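Side-chain contacts in ABC-type transport system, sugar-family extracellular solute-binding protein (Peptoclostridium difficile 630, PDB 6HNI), which binds tyrosine, probably as the extracellular substrate-binding lipoprotein of an ABC-type transport system, and has adhesive properties: residues A[92-97]-A[216-221]; A[110-115]-A[256-261]; A[116-121]-A[165-170]; A[158-163]-A[171-176]. The protein carries 1 engineered substitution. One frame throughout, in Å; residues are numbered along the deposited sequence.

How the contacts relate
From the N terminus the chain first lays down the opening strands of one lobe. Residues 92-97 then start contact 1, which closes only at 216-221 in the second lobe. Contact 2 begins at 110-115 and ends at 256-261, so it crosses contact 1. Both long loops contain the whole of contacts 3 and 4, and these cross each other: 116-121 pairs with 165-170, and 158-163 with 171-176, with helix 167-183 serving both. Contacts 1 and 3 bridge the two lobes over the tyrosine cleft, contact 2 sets helix 258-273 against strand 108-113, and contact 4 packs the interior of the second lobe. Contacts 1, 2 and 3 touch the bound tyrosine.

Contact 1. Residues A[92-97]-A[216-221]; sequences STPSAQ and TDNLVA. With TYR (tyrosine), chain B.
Ser92 and Asn218 make the nearest backbone approach, 8.1 Å from CA to CA, at the starts of two helices that follow the N-caps Ser92 and Asp217. Across this gap the side chain of Asn218 carries the direct contact. Its OD1 lies 4.0 Å from Ser92 CB, and its ND2 meets Pro94 CD at 3.8 Å, the proline and the amide coming from opposite directions. The amide is fixed at both ends: OD1 is bonded to His34 NE2, and ND2 donates to the tyrosine carboxylate oxygen O at 2.9 Å with an angle of 158°. That same oxygen takes an almost straight bond from Thr93 N, 2.8 Å and 176°. Thr93 OG1 stands beside its own backbone N (chi1 -63°), and from there Thr93 OG1 donates to the second carboxylate oxygen of the bound tyrosine, OXT, at 2.6 Å. The fold is the two-lobed periplasmic binding protein type, closed here on its ligand. Residues 92-97 come from the first lobe and 216-221 from the second, so the carboxylate is gripped from both. The helix N terminus at Thr93 probably stabilises the negative charge of the ligand carboxylate. On the second lobe Thr216 OG1 accepts from the ligand N at 2.9 Å and is also bonded to Gln172 NE2. Asp217 holds its helix through OD1, whose anti lone pair takes Val220 N at 2.8 Å, and its OD2 is bonded to Ser169 and Asn163. Farther along, the methyl of Ala221 borders the ligand's phenol end.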
loop_
_atom_site.group_PDB
_atom_site.type_symbol
_atom_site.label_atom_id
_atom_site.label_comp_id
_atom_site.label_asym_id
_atom_site.label_seq_id
_atom_site.Cartn_x
_atom_site.Cartn_y
_atom_site.Cartn_z
ATOM N N SER A 92 -4.781 0.694 5.391
ATOM C CA SER A 92 -3.347 1.056 5.685
ATOM C C SER A 92 -2.961 0.681 7.088
ATOM O O SER A 92 -3.758 0.632 8.030
ATOM C CB SER A 92 -3.022 2.536 5.441
ATOM O OG SER A 92 -3.387 3.327 6.554
ATOM N N THR A 93 -1.609 0.574 7.276
ATOM C CA THR A 93 -1.039 0.264 8.564
ATOM C C THR A 93 -1.385 1.313 9.621
ATOM O O THR A 93 -1.797 0.972 10.710
ATOM C CB THR A 93 0.454 -0.077 8.475
ATOM O OG1 THR A 93 0.641 -1.242 7.698
ATOM C CG2 THR A 93 1.073 -0.270 9.835
ATOM N N PRO A 94 -1.095 2.610 9.354
ATOM C CA PRO A 94 -1.466 3.606 10.365
ATOM C C PRO A 94 -2.947 3.604 10.791
ATOM O O PRO A 94 -3.254 3.721 11.998
ATOM C CB PRO A 94 -1.005 4.941 9.744
ATOM C CG PRO A 94 0.025 4.547 8.735
ATOM C CD PRO A 94 -0.483 3.233 8.182
ATOM N N SER A 95 -3.839 3.441 9.809
ATOM C CA SER A 95 -5.256 3.431 10.169
ATOM C C SER A 95 -5.643 2.191 10.998
ATOM O O SER A 95 -6.400 2.305 11.950
ATOM C CB SER A 95 -6.065 3.496 8.881
ATOM O OG SER A 95 -5.821 4.674 8.109
ATOM N N ALA A 96 -5.048 1.053 10.641
ATOM C CA ALA A 96 -5.258 -0.192 11.369
ATOM C C ALA A 96 -4.718 -0.171 12.773
ATOM O O ALA A 96 -5.315 -0.656 13.713
ATOM C CB ALA A 96 -4.709 -1.358 10.584
ATOM N N GLN A 97 -3.489 0.382 12.909
ATOM C CA GLN A 97 -2.897 0.483 14.234
ATOM C C GLN A 97 -3.732 1.361 15.166
ATOM O O GLN A 97 -3.921 1.011 16.347
ATOM C CB GLN A 97 -1.436 0.997 14.177
ATOM C CG GLN A 97 -0.521 -0.032 13.610
ATOM C CD GLN A 97 0.926 0.479 13.582
ATOM O OE1 GLN A 97 1.183 1.565 13.036
ATOM N NE2 GLN A 97 1.844 -0.343 14.076
ATOM N N THR A 216 5.821 0.321 -0.602
ATOM C CA THR A 216 4.458 0.732 -0.229
ATOM C C THR A 216 4.431 1.557 1.063
ATOM O O THR A 216 4.116 1.101 2.141
ATOM C CB THR A 216 3.471 -0.479 -0.187
ATOM O OG1 THR A 216 3.819 -1.371 0.822
ATOM C CG2 THR A 216 3.421 -1.124 -1.561
ATOM N N ASP A 217 4.989 2.785 0.899
ATOM C CA ASP A 217 5.096 3.807 1.879
ATOM C C ASP A 217 4.052 4.897 1.587
ATOM O O ASP A 217 3.974 5.423 0.489
ATOM C CB ASP A 217 6.514 4.443 1.720
ATOM C CG ASP A 217 6.779 5.508 2.755
ATOM O OD1 ASP A 217 6.384 6.687 2.583
ATOM O OD2 ASP A 217 7.408 5.147 3.765
ATOM N N ASN A 218 3.164 5.137 2.583
ATOM C CA ASN A 218 2.078 6.046 2.396
ATOM C C ASN A 218 2.484 7.488 2.140
ATOM O O ASN A 218 1.892 8.159 1.353
ATOM C CB ASN A 218 1.099 5.974 3.579
ATOM C CG ASN A 218 0.378 4.629 3.672
ATOM O OD1 ASN A 218 -0.517 4.338 2.842
ATOM N ND2 ASN A 218 0.764 3.828 4.632
ATOM N N LEU A 219 3.554 7.901 2.833
ATOM C CA LEU A 219 4.063 9.282 2.670
ATOM C C LEU A 219 4.601 9.511 1.251
ATOM O O LEU A 219 4.201 10.458 0.575
ATOM C CB LEU A 219 5.086 9.551 3.756
ATOM C CG LEU A 219 5.556 11.007 3.778
ATOM C CD1 LEU A 219 4.438 11.943 4.169
ATOM C CD2 LEU A 219 6.732 11.128 4.738
ATOM N N VAL A 220 5.445 8.598 0.783
ATOM C CA VAL A 220 6.026 8.746 -0.565
ATOM C C VAL A 220 4.980 8.539 -1.669
ATOM O O VAL A 220 4.927 9.287 -2.640
ATOM C CB VAL A 220 7.259 7.863 -0.732
ATOM C CG1 VAL A 220 7.840 8.020 -2.125
ATOM C CG2 VAL A 220 8.337 8.281 0.278
ATOM N N ALA A 221 4.091 7.551 -1.481
ATOM C CA ALA A 221 3.017 7.340 -2.459
ATOM C C ALA A 221 2.130 8.568 -2.606
ATOM O O ALA A 221 1.605 8.801 -3.683
ATOM C CB ALA A 221 2.193 6.105 -2.058
HETATM N N TYR B . 1.427 -1.009 2.503
HETATM C CA TYR B . 0.997 0.272 3.092
HETATM C C TYR B . 0.703 0.077 4.571
HETATM O O TYR B . 0.183 1.001 5.186
HETATM C CB TYR B . -0.116 0.961 2.279
HETATM C CG TYR B . 0.337 1.382 0.920
HETATM C CD1 TYR B . 1.309 2.418 0.792
HETATM C CD2 TYR B . -0.071 0.786 -0.235
HETATM C CE1 TYR B . 1.795 2.758 -0.443
HETATM C CE2 TYR B . 0.406 1.118 -1.484
HETATM C CZ TYR B . 1.381 2.138 -1.591
HETATM O OH TYR B . 1.880 2.481 -2.832
HETATM O OXT TYR B . 1.069 -0.932 5.138
#

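Contact 2. Residues A[110-115]-A[256-261]; sequences ITAVSD and INYEKL. With TYR (tyrosine), chain B.
Ala112 CB meets the Tyr258 ring at its edge, near the ring plane and 4.0 Å from CE2, while Ile256 CD1 lies over one face, 4.0 Å above the plane and offset toward the rim. The ring of the bound tyrosine approaches obliquely, with its CE2 3.5 Å from Tyr258 OH. That hydroxyl is bonded to Asp137, which ties the end of the Tyr258 side chain to a residue that itself binds the ligand. Beside this aromatic patch, Leu261 pushes CD2 to 3.5 Å from Thr111 OG1 and 4.0 Å from Ala112 N. Thr111 holds OG1 opposite its backbone N (chi1 -168°), facing the leucine, and the polar need of that hydroxyl is met by Thr135 OG1. In this periplasmic binding protein fold, strand 108-113 of the first lobe's parallel sheet ends at the cleft, and helix 258-273 returns to pack on that lobe after the chain has built much of the second. The strand turns a corner at Ala112 and brings Ser114 to the ligand. Ser114 N donates to OXT of the tyrosine at 3.1 Å, and Ser114 OG accepts from the ligand N at 2.9 Å. At the helix start Asn257 caps the first turn, its OD1 receiving Lys260 N at 3.0 Å from well above the carbonyl plane.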
loop_
_atom_site.group_PDB
_atom_site.type_symbol
_atom_site.label_atom_id
_atom_site.label_comp_id
_atom_site.label_asym_id
_atom_site.label_seq_id
_atom_site.Cartn_x
_atom_site.Cartn_y
_atom_site.Cartn_z
ATOM N N ILE A 110 -8.652 -5.449 8.169
ATOM C CA ILE A 110 -7.601 -4.576 7.575
ATOM C C ILE A 110 -7.445 -4.906 6.120
ATOM O O ILE A 110 -7.723 -6.012 5.634
ATOM C CB ILE A 110 -6.253 -4.779 8.335
ATOM C CG1 ILE A 110 -5.633 -6.110 8.076
ATOM C CG2 ILE A 110 -6.459 -4.484 9.794
ATOM C CD1 ILE A 110 -4.336 -6.453 8.805
ATOM N N THR A 111 -6.861 -3.952 5.381
ATOM C CA THR A 111 -6.346 -4.197 4.062
ATOM C C THR A 111 -5.160 -3.196 3.859
ATOM O O THR A 111 -5.021 -2.224 4.650
ATOM C CB THR A 111 -7.333 -3.976 2.933
ATOM O OG1 THR A 111 -6.809 -4.510 1.686
ATOM C CG2 THR A 111 -7.786 -2.553 2.767
ATOM N N ALA A 112 -4.373 -3.495 2.835
ATOM C CA ALA A 112 -3.189 -2.597 2.479
ATOM C C ALA A 112 -2.291 -2.472 3.671
ATOM O O ALA A 112 -1.716 -1.374 3.847
ATOM C CB ALA A 112 -3.680 -1.276 1.997
ATOM N N VAL A 113 -2.090 -3.534 4.414
ATOM C CA VAL A 113 -1.146 -3.611 5.527
ATOM C C VAL A 113 -0.060 -4.563 5.121
ATOM O O VAL A 113 -0.259 -5.728 4.875
ATOM C CB VAL A 113 -1.817 -4.078 6.822
ATOM C CG1 VAL A 113 -0.817 -4.384 7.931
ATOM C CG2 VAL A 113 -2.832 -3.067 7.256
ATOM N N SER A 114 1.210 -4.050 5.061
ATOM C CA SER A 114 2.276 -4.850 4.524
ATOM C C SER A 114 2.647 -6.027 5.380
ATOM O O SER A 114 2.934 -7.105 4.864
ATOM C CB SER A 114 3.563 -3.988 4.313
ATOM O OG SER A 114 3.347 -2.927 3.443
ATOM N N ASP A 115 2.706 -5.799 6.684
ATOM C CA ASP A 115 3.234 -6.765 7.673
ATOM C C ASP A 115 2.417 -6.622 8.944
ATOM O O ASP A 115 2.709 -5.878 9.855
ATOM C CB ASP A 115 4.727 -6.559 7.932
ATOM C CG ASP A 115 5.395 -7.781 8.622
ATOM O OD1 ASP A 115 4.784 -8.403 9.546
ATOM O OD2 ASP A 115 6.571 -8.055 8.272
ATOM N N ILE A 256 0.458 -6.080 -7.163
ATOM C CA ILE A 256 -0.874 -6.710 -6.956
ATOM C C ILE A 256 -1.982 -5.753 -7.289
ATOM O O ILE A 256 -1.823 -4.533 -7.473
ATOM C CB ILE A 256 -1.016 -7.203 -5.519
ATOM C CG1 ILE A 256 -1.109 -6.015 -4.541
ATOM C CG2 ILE A 256 0.057 -8.227 -5.180
ATOM C CD1 ILE A 256 -1.624 -6.343 -3.174
ATOM N N ASN A 257 -3.187 -6.325 -7.370
ATOM C CA ASN A 257 -4.414 -5.548 -7.686
ATOM C C ASN A 257 -5.127 -5.221 -6.404
ATOM O O ASN A 257 -5.732 -6.108 -5.727
ATOM C CB ASN A 257 -5.302 -6.396 -8.629
ATOM C CG ASN A 257 -6.556 -5.686 -9.088
ATOM O OD1 ASN A 257 -7.200 -4.988 -8.325
ATOM N ND2 ASN A 257 -6.945 -5.930 -10.362
ATOM N N TYR A 258 -5.124 -3.939 -6.052
ATOM C CA TYR A 258 -5.664 -3.528 -4.756
ATOM C C TYR A 258 -7.214 -3.555 -4.694
ATOM O O TYR A 258 -7.769 -3.810 -3.622
ATOM C CB TYR A 258 -5.136 -2.146 -4.386
ATOM C CG TYR A 258 -3.770 -2.207 -3.699
ATOM C CD1 TYR A 258 -2.593 -2.350 -4.459
ATOM C CD2 TYR A 258 -3.648 -2.130 -2.348
ATOM C CE1 TYR A 258 -1.376 -2.410 -3.834
ATOM C CE2 TYR A 258 -2.383 -2.134 -1.719
ATOM C CZ TYR A 258 -1.270 -2.311 -2.498
ATOM O OH TYR A 258 -0.000 -2.309 -1.908
ATOM N N GLU A 259 -7.862 -3.325 -5.825
ATOM C CA GLU A 259 -9.346 -3.477 -5.837
ATOM C C GLU A 259 -9.682 -4.916 -5.502
ATOM O O GLU A 259 -10.626 -5.171 -4.703
ATOM C CB GLU A 259 -9.922 -3.050 -7.161
ATOM C CG GLU A 259 -11.464 -3.075 -7.044
ATOM C CD GLU A 259 -12.231 -2.498 -8.235
ATOM O OE1 GLU A 259 -11.696 -1.663 -9.016
ATOM O OE2 GLU A 259 -13.428 -2.862 -8.356
ATOM N N LYS A 260 -9.012 -5.882 -6.109
ATOM C CA LYS A 260 -9.261 -7.314 -5.767
ATOM C C LYS A 260 -8.963 -7.620 -4.323
ATOM O O LYS A 260 -9.617 -8.461 -3.673
ATOM C CB LYS A 260 -8.540 -8.274 -6.705
ATOM C CG LYS A 260 -8.970 -8.141 -8.156
ATOM C CD LYS A 260 -8.233 -9.091 -9.071
ATOM C CE LYS A 260 -8.739 -9.022 -10.489
ATOM N NZ LYS A 260 -8.249 -10.206 -11.218
ATOM N N LEU A 261 -7.911 -7.023 -3.776
ATOM C CA LEU A 261 -7.563 -7.204 -2.357
ATOM C C LEU A 261 -8.684 -6.680 -1.432
ATOM O O LEU A 261 -9.017 -7.328 -0.436
ATOM C CB LEU A 261 -6.199 -6.553 -2.029
ATOM C CG LEU A 261 -5.501 -7.025 -0.768
ATOM C CD1 LEU A 261 -4.848 -8.394 -0.990
ATOM C CD2 LEU A 261 -4.410 -6.004 -0.336
HETATM N N TYR B . 1.427 -1.009 2.503
HETATM C CA TYR B . 0.997 0.272 3.092
HETATM C C TYR B . 0.703 0.077 4.571
HETATM O O TYR B . 0.183 1.001 5.186
HETATM C CB TYR B . -0.116 0.961 2.279
HETATM C CG TYR B . 0.337 1.382 0.920
HETATM C CD1 TYR B . 1.309 2.418 0.792
HETATM C CD2 TYR B . -0.071 0.786 -0.235
HETATM C CE1 TYR B . 1.795 2.758 -0.443
HETATM C CE2 TYR B . 0.406 1.118 -1.484
HETATM C CZ TYR B . 1.381 2.138 -1.591
HETATM O OH TYR B . 1.880 2.481 -2.832
HETATM O OXT TYR B . 1.069 -0.932 5.138
#

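Contact 3. Residues A[116-121]-A[165-170]; sequences PVAAGL and SEVNSK. With TYR (tyrosine), chain B.
Val167 packs both its methyls against the turn at Ala118 and Ala119, and this one side chain carries the close part of the contact. CG1 faces Ala119, 3.9 Å from its CA and 4.0 Å from its CB. With chi1 at 65° CG1 stands between the backbone N and the carbonyl carbon; Val167 CG2 thereby falls anti to N and sits 3.8 Å from Ala118 O and 4.1 Å from Ala118 CB. The type I beta turn from Val117 to Gly120, closed by Gly120 N to Val117 O at 2.9 Å, presents the two alanines, and Ala119 O is tied back to Gln97. Toward solvent the packing thins, and Ala118 is exposed. The inner side is polar and hydrogen-bonded. Asn168 ND2 donates to the anti lone pair of Glu166 OE1 at 2.9 Å, the acceptor lying close to the amide plane. The same ND2 also bonds Thr216 O, and Glu166 OE1 receives Asn218 N as well. Asn168 CB lies 3.3 Å from OXT of the bound tyrosine. A small apolar touch between lobes at the rim of a filled cleft is consistent with the closed, ligand-bound state of a periplasmic binding protein fold, in which the two lobes meet over the ligand.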
loop_
_atom_site.group_PDB
_atom_site.type_symbol
_atom_site.label_atom_id
_atom_site.label_comp_id
_atom_site.label_asym_id
_atom_site.label_seq_id
_atom_site.Cartn_x
_atom_site.Cartn_y
_atom_site.Cartn_z
ATOM N N PRO A 116 1.269 -7.375 8.998
ATOM C CA PRO A 116 0.428 -7.278 10.145
ATOM C C PRO A 116 1.032 -7.694 11.461
ATOM O O PRO A 116 0.715 -7.126 12.493
ATOM C CB PRO A 116 -0.751 -8.221 9.772
ATOM C CG PRO A 116 -0.767 -8.217 8.302
ATOM C CD PRO A 116 0.648 -8.097 7.878
ATOM N N VAL A 117 1.923 -8.668 11.432
ATOM C CA VAL A 117 2.622 -9.097 12.647
ATOM C C VAL A 117 3.589 -8.006 13.159
ATOM O O VAL A 117 3.594 -7.635 14.308
ATOM C CB VAL A 117 3.368 -10.423 12.414
ATOM C CG1 VAL A 117 4.237 -10.770 13.610
ATOM C CG2 VAL A 117 2.378 -11.545 12.129
ATOM N N ALA A 118 4.342 -7.446 12.243
ATOM C CA ALA A 118 5.293 -6.392 12.663
ATOM C C ALA A 118 4.604 -5.133 13.165
ATOM O O ALA A 118 5.140 -4.382 13.994
ATOM C CB ALA A 118 6.270 -6.029 11.519
ATOM N N ALA A 119 3.395 -4.902 12.655
ATOM C CA ALA A 119 2.572 -3.789 13.092
ATOM C C ALA A 119 1.863 -4.053 14.417
ATOM O O ALA A 119 1.199 -3.151 14.935
ATOM C CB ALA A 119 1.552 -3.425 12.031
ATOM N N GLY A 120 2.005 -5.257 14.967
ATOM C CA GLY A 120 1.416 -5.577 16.273
ATOM C C GLY A 120 -0.071 -5.925 16.246
ATOM O O GLY A 120 -0.687 -5.942 17.287
ATOM N N LEU A 121 -0.607 -6.166 15.058
ATOM C CA LEU A 121 -2.093 -6.363 14.903
ATOM C C LEU A 121 -2.549 -7.777 15.132
ATOM O O LEU A 121 -3.726 -7.957 15.499
ATOM C CB LEU A 121 -2.450 -5.936 13.518
ATOM C CG LEU A 121 -2.199 -4.435 13.163
ATOM C CD1 LEU A 121 -2.339 -4.173 11.689
ATOM C CD2 LEU A 121 -3.100 -3.504 13.966
ATOM N N SER A 165 8.783 6.582 10.233
ATOM C CA SER A 165 7.668 6.279 11.147
ATOM C C SER A 165 6.738 5.160 10.732
ATOM O O SER A 165 5.887 4.820 11.529
ATOM C CB SER A 165 6.792 7.519 11.350
ATOM O OG SER A 165 7.548 8.552 11.911
ATOM N N GLU A 166 6.842 4.642 9.519
ATOM C CA GLU A 166 5.975 3.571 9.039
ATOM C C GLU A 166 6.665 2.216 9.167
ATOM O O GLU A 166 7.642 1.909 8.446
ATOM C CB GLU A 166 5.549 3.854 7.583
ATOM C CG GLU A 166 4.543 5.008 7.427
ATOM C CD GLU A 166 4.101 5.269 5.966
ATOM O OE1 GLU A 166 3.752 4.279 5.254
ATOM O OE2 GLU A 166 4.107 6.473 5.529
ATOM N N VAL A 167 6.133 1.348 10.030
ATOM C CA VAL A 167 6.745 0.036 10.194
ATOM C C VAL A 167 6.678 -0.773 8.906
ATOM O O VAL A 167 7.588 -1.528 8.594
ATOM C CB VAL A 167 6.174 -0.685 11.403
ATOM C CG1 VAL A 167 4.669 -1.025 11.239
ATOM C CG2 VAL A 167 6.968 -1.962 11.691
ATOM N N ASN A 168 5.599 -0.595 8.148
ATOM C CA ASN A 168 5.489 -1.205 6.829
ATOM C C ASN A 168 6.664 -0.910 5.909
ATOM O O ASN A 168 7.154 -1.796 5.207
ATOM C CB ASN A 168 4.168 -0.851 6.129
ATOM C CG ASN A 168 3.848 0.649 6.181
ATOM O OD1 ASN A 168 3.525 1.131 7.274
ATOM N ND2 ASN A 168 3.880 1.351 5.058
ATOM N N SER A 169 7.134 0.331 5.962
ATOM C CA SER A 169 8.274 0.745 5.144
ATOM C C SER A 169 9.583 0.214 5.665
ATOM O O SER A 169 10.416 -0.241 4.859
ATOM C CB SER A 169 8.283 2.252 4.997
ATOM O OG SER A 169 7.099 2.653 4.354
ATOM N N LYS A 170 9.751 0.210 6.980
ATOM C CA LYS A 170 10.977 -0.313 7.575
ATOM C C LYS A 170 11.211 -1.771 7.173
ATOM O O LYS A 170 12.310 -2.169 6.823
ATOM C CB LYS A 170 10.941 -0.177 9.104
ATOM C CG LYS A 170 12.129 -0.742 9.849
ATOM C CD LYS A 170 11.832 -1.051 11.317
ATOM C CE LYS A 170 13.058 -1.600 12.050
ATOM N NZ LYS A 170 13.534 -2.909 11.508
HETATM N N TYR B . 1.427 -1.009 2.503
HETATM C CA TYR B . 0.997 0.272 3.092
HETATM C C TYR B . 0.703 0.077 4.571
HETATM O O TYR B . 0.183 1.001 5.186
HETATM C CB TYR B . -0.116 0.961 2.279
HETATM C CG TYR B . 0.337 1.382 0.920
HETATM C CD1 TYR B . 1.309 2.418 0.792
HETATM C CD2 TYR B . -0.071 0.786 -0.235
HETATM C CE1 TYR B . 1.795 2.758 -0.443
HETATM C CE2 TYR B . 0.406 1.118 -1.484
HETATM C CZ TYR B . 1.381 2.138 -1.591
HETATM O OH TYR B . 1.880 2.481 -2.832
HETATM O OXT TYR B . 1.069 -0.932 5.138
#

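Contact 4. Residues A[158-163]-A[171-176]; sequences IGVMYN and VQVDAL
Val173 and Tyr162 supply the CH-pi interaction here: Val173 CG2 stands over the centre of the phenol ring, 3.6 Å from the centroid and 11° off the normal, the two side chains crossing at about a right angle. The remaining touches are aliphatic. Val160 and Leu176 reach toward each other tip to tip, Leu176 CD2 lying 3.8 Å from Val160 CB, and the same CD2 extends to Ile158 CG2 at 4.3 Å. Val160 CG2, anti to its backbone N, meets Val173 CG2 at a slant, 4.1 Å apart. The one methyl, Val173 CG2, thus touches both Val160 CG2 and the ring face. The polar end of the ring finds its partner elsewhere, Tyr162 OH being bonded to Glu189. The strand and helix segments run nearly antiparallel, at 160°, with axes 10.1 Å apart, as the helix of the beta-alpha-beta unit 157-163, 167-183, 186-192 covers its sheet. With no hydrogen bond across the pair, the packing is apolar side-chain burial plus the CH-pi contact, while the bond from Tyr162 to Glu189 ties the far end of the ring to strand 186-192.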
loop_
_atom_site.group_PDB
_atom_site.type_symbol
_atom_site.label_atom_id
_atom_site.label_comp_id
_atom_site.label_asym_id
_atom_site.label_seq_id
_atom_site.Cartn_x
_atom_site.Cartn_y
_atom_site.Cartn_z
ATOM N N ILE A 158 20.824 1.399 -5.864
ATOM C CA ILE A 158 19.366 1.576 -5.726
ATOM C C ILE A 158 19.134 2.583 -4.588
ATOM O O ILE A 158 19.579 2.349 -3.471
ATOM C CB ILE A 158 18.665 0.241 -5.359
ATOM C CG1 ILE A 158 18.967 -0.816 -6.431
ATOM C CG2 ILE A 158 17.163 0.451 -5.198
ATOM C CD1 ILE A 158 18.617 -2.216 -6.012
ATOM N N GLY A 159 18.401 3.657 -4.865
ATOM C CA GLY A 159 17.951 4.544 -3.814
ATOM C C GLY A 159 16.580 4.130 -3.264
ATOM O O GLY A 159 15.760 3.572 -4.010
ATOM N N VAL A 160 16.362 4.484 -2.027
ATOM C CA VAL A 160 15.013 4.303 -1.410
ATOM C C VAL A 160 14.769 5.459 -0.449
ATOM O O VAL A 160 15.527 5.673 0.507
ATOM C CB VAL A 160 14.904 2.929 -0.736
ATOM C CG1 VAL A 160 15.842 2.697 0.408
ATOM C CG2 VAL A 160 13.475 2.746 -0.252
ATOM N N MET A 161 13.701 6.207 -0.702
ATOM C CA MET A 161 13.182 7.208 0.223
ATOM C C MET A 161 11.923 6.644 0.881
ATOM O O MET A 161 11.067 6.061 0.190
ATOM C CB MET A 161 12.916 8.543 -0.507
ATOM C CG MET A 161 12.448 9.642 0.397
ATOM S SD MET A 161 12.538 11.287 -0.340
ATOM C CE MET A 161 11.308 11.110 -1.607
ATOM N N TYR A 162 11.818 6.837 2.186
ATOM C CA TYR A 162 10.675 6.245 2.929
ATOM C C TYR A 162 10.477 7.002 4.222
ATOM O O TYR A 162 11.379 7.724 4.710
ATOM C CB TYR A 162 10.975 4.808 3.196
ATOM C CG TYR A 162 12.094 4.531 4.135
ATOM C CD1 TYR A 162 13.433 4.679 3.725
ATOM C CD2 TYR A 162 11.852 4.195 5.451
ATOM C CE1 TYR A 162 14.465 4.433 4.601
ATOM C CE2 TYR A 162 12.889 3.947 6.330
ATOM C CZ TYR A 162 14.204 4.058 5.894
ATOM O OH TYR A 162 15.208 3.787 6.782
ATOM N N ASN A 163 9.330 6.816 4.834
ATOM C CA ASN A 163 8.931 7.378 6.125
ATOM C C ASN A 163 9.463 6.502 7.242
ATOM O O ASN A 163 8.999 5.376 7.410
ATOM C CB ASN A 163 7.385 7.443 6.179
ATOM C CG ASN A 163 6.848 8.178 7.391
ATOM O OD1 ASN A 163 7.604 8.537 8.309
ATOM N ND2 ASN A 163 5.520 8.358 7.423
ATOM N N VAL A 171 10.150 -2.594 7.232
ATOM C CA VAL A 171 10.269 -3.978 6.860
ATOM C C VAL A 171 10.685 -4.116 5.390
ATOM O O VAL A 171 11.541 -4.947 5.062
ATOM C CB VAL A 171 8.920 -4.734 7.135
ATOM C CG1 VAL A 171 8.961 -6.116 6.545
ATOM C CG2 VAL A 171 8.639 -4.790 8.624
ATOM N N GLN A 172 10.119 -3.299 4.502
ATOM C CA GLN A 172 10.442 -3.374 3.103
ATOM C C GLN A 172 11.899 -2.888 2.814
ATOM O O GLN A 172 12.565 -3.492 1.970
ATOM C CB GLN A 172 9.457 -2.538 2.305
ATOM C CG GLN A 172 8.035 -3.185 2.295
ATOM C CD GLN A 172 7.005 -2.310 1.612
ATOM O OE1 GLN A 172 6.988 -2.164 0.396
ATOM N NE2 GLN A 172 6.137 -1.701 2.427
ATOM N N VAL A 173 12.331 -1.833 3.501
ATOM C CA VAL A 173 13.738 -1.375 3.361
ATOM C C VAL A 173 14.668 -2.496 3.805
ATOM O O VAL A 173 15.705 -2.731 3.147
ATOM C CB VAL A 173 13.909 -0.049 4.094
ATOM C CG1 VAL A 173 15.414 0.342 4.138
ATOM C CG2 VAL A 173 13.122 1.063 3.428
ATOM N N ASP A 174 14.373 -3.179 4.901
ATOM C CA ASP A 174 15.238 -4.304 5.343
ATOM C C ASP A 174 15.311 -5.386 4.261
ATOM O O ASP A 174 16.385 -5.957 4.017
ATOM C CB ASP A 174 14.728 -4.946 6.616
ATOM C CG ASP A 174 14.955 -4.120 7.814
ATOM O OD1 ASP A 174 15.736 -3.161 7.756
ATOM O OD2 ASP A 174 14.339 -4.431 8.852
ATOM N N ALA A 175 14.144 -5.706 3.673
ATOM C CA ALA A 175 14.074 -6.679 2.562
ATOM C C ALA A 175 14.895 -6.239 1.356
ATOM O O ALA A 175 15.581 -7.070 0.740
ATOM C CB ALA A 175 12.648 -6.976 2.170
ATOM N N LEU A 176 14.821 -4.946 1.033
ATOM C CA LEU A 176 15.618 -4.409 -0.050
ATOM C C LEU A 176 17.116 -4.568 0.201
ATOM O O LEU A 176 17.889 -4.971 -0.695
ATOM C CB LEU A 176 15.281 -2.943 -0.254
ATOM C CG LEU A 176 16.047 -2.228 -1.326
ATOM C CD1 LEU A 176 15.846 -2.830 -2.677
ATOM C CD2 LEU A 176 15.617 -0.780 -1.373
#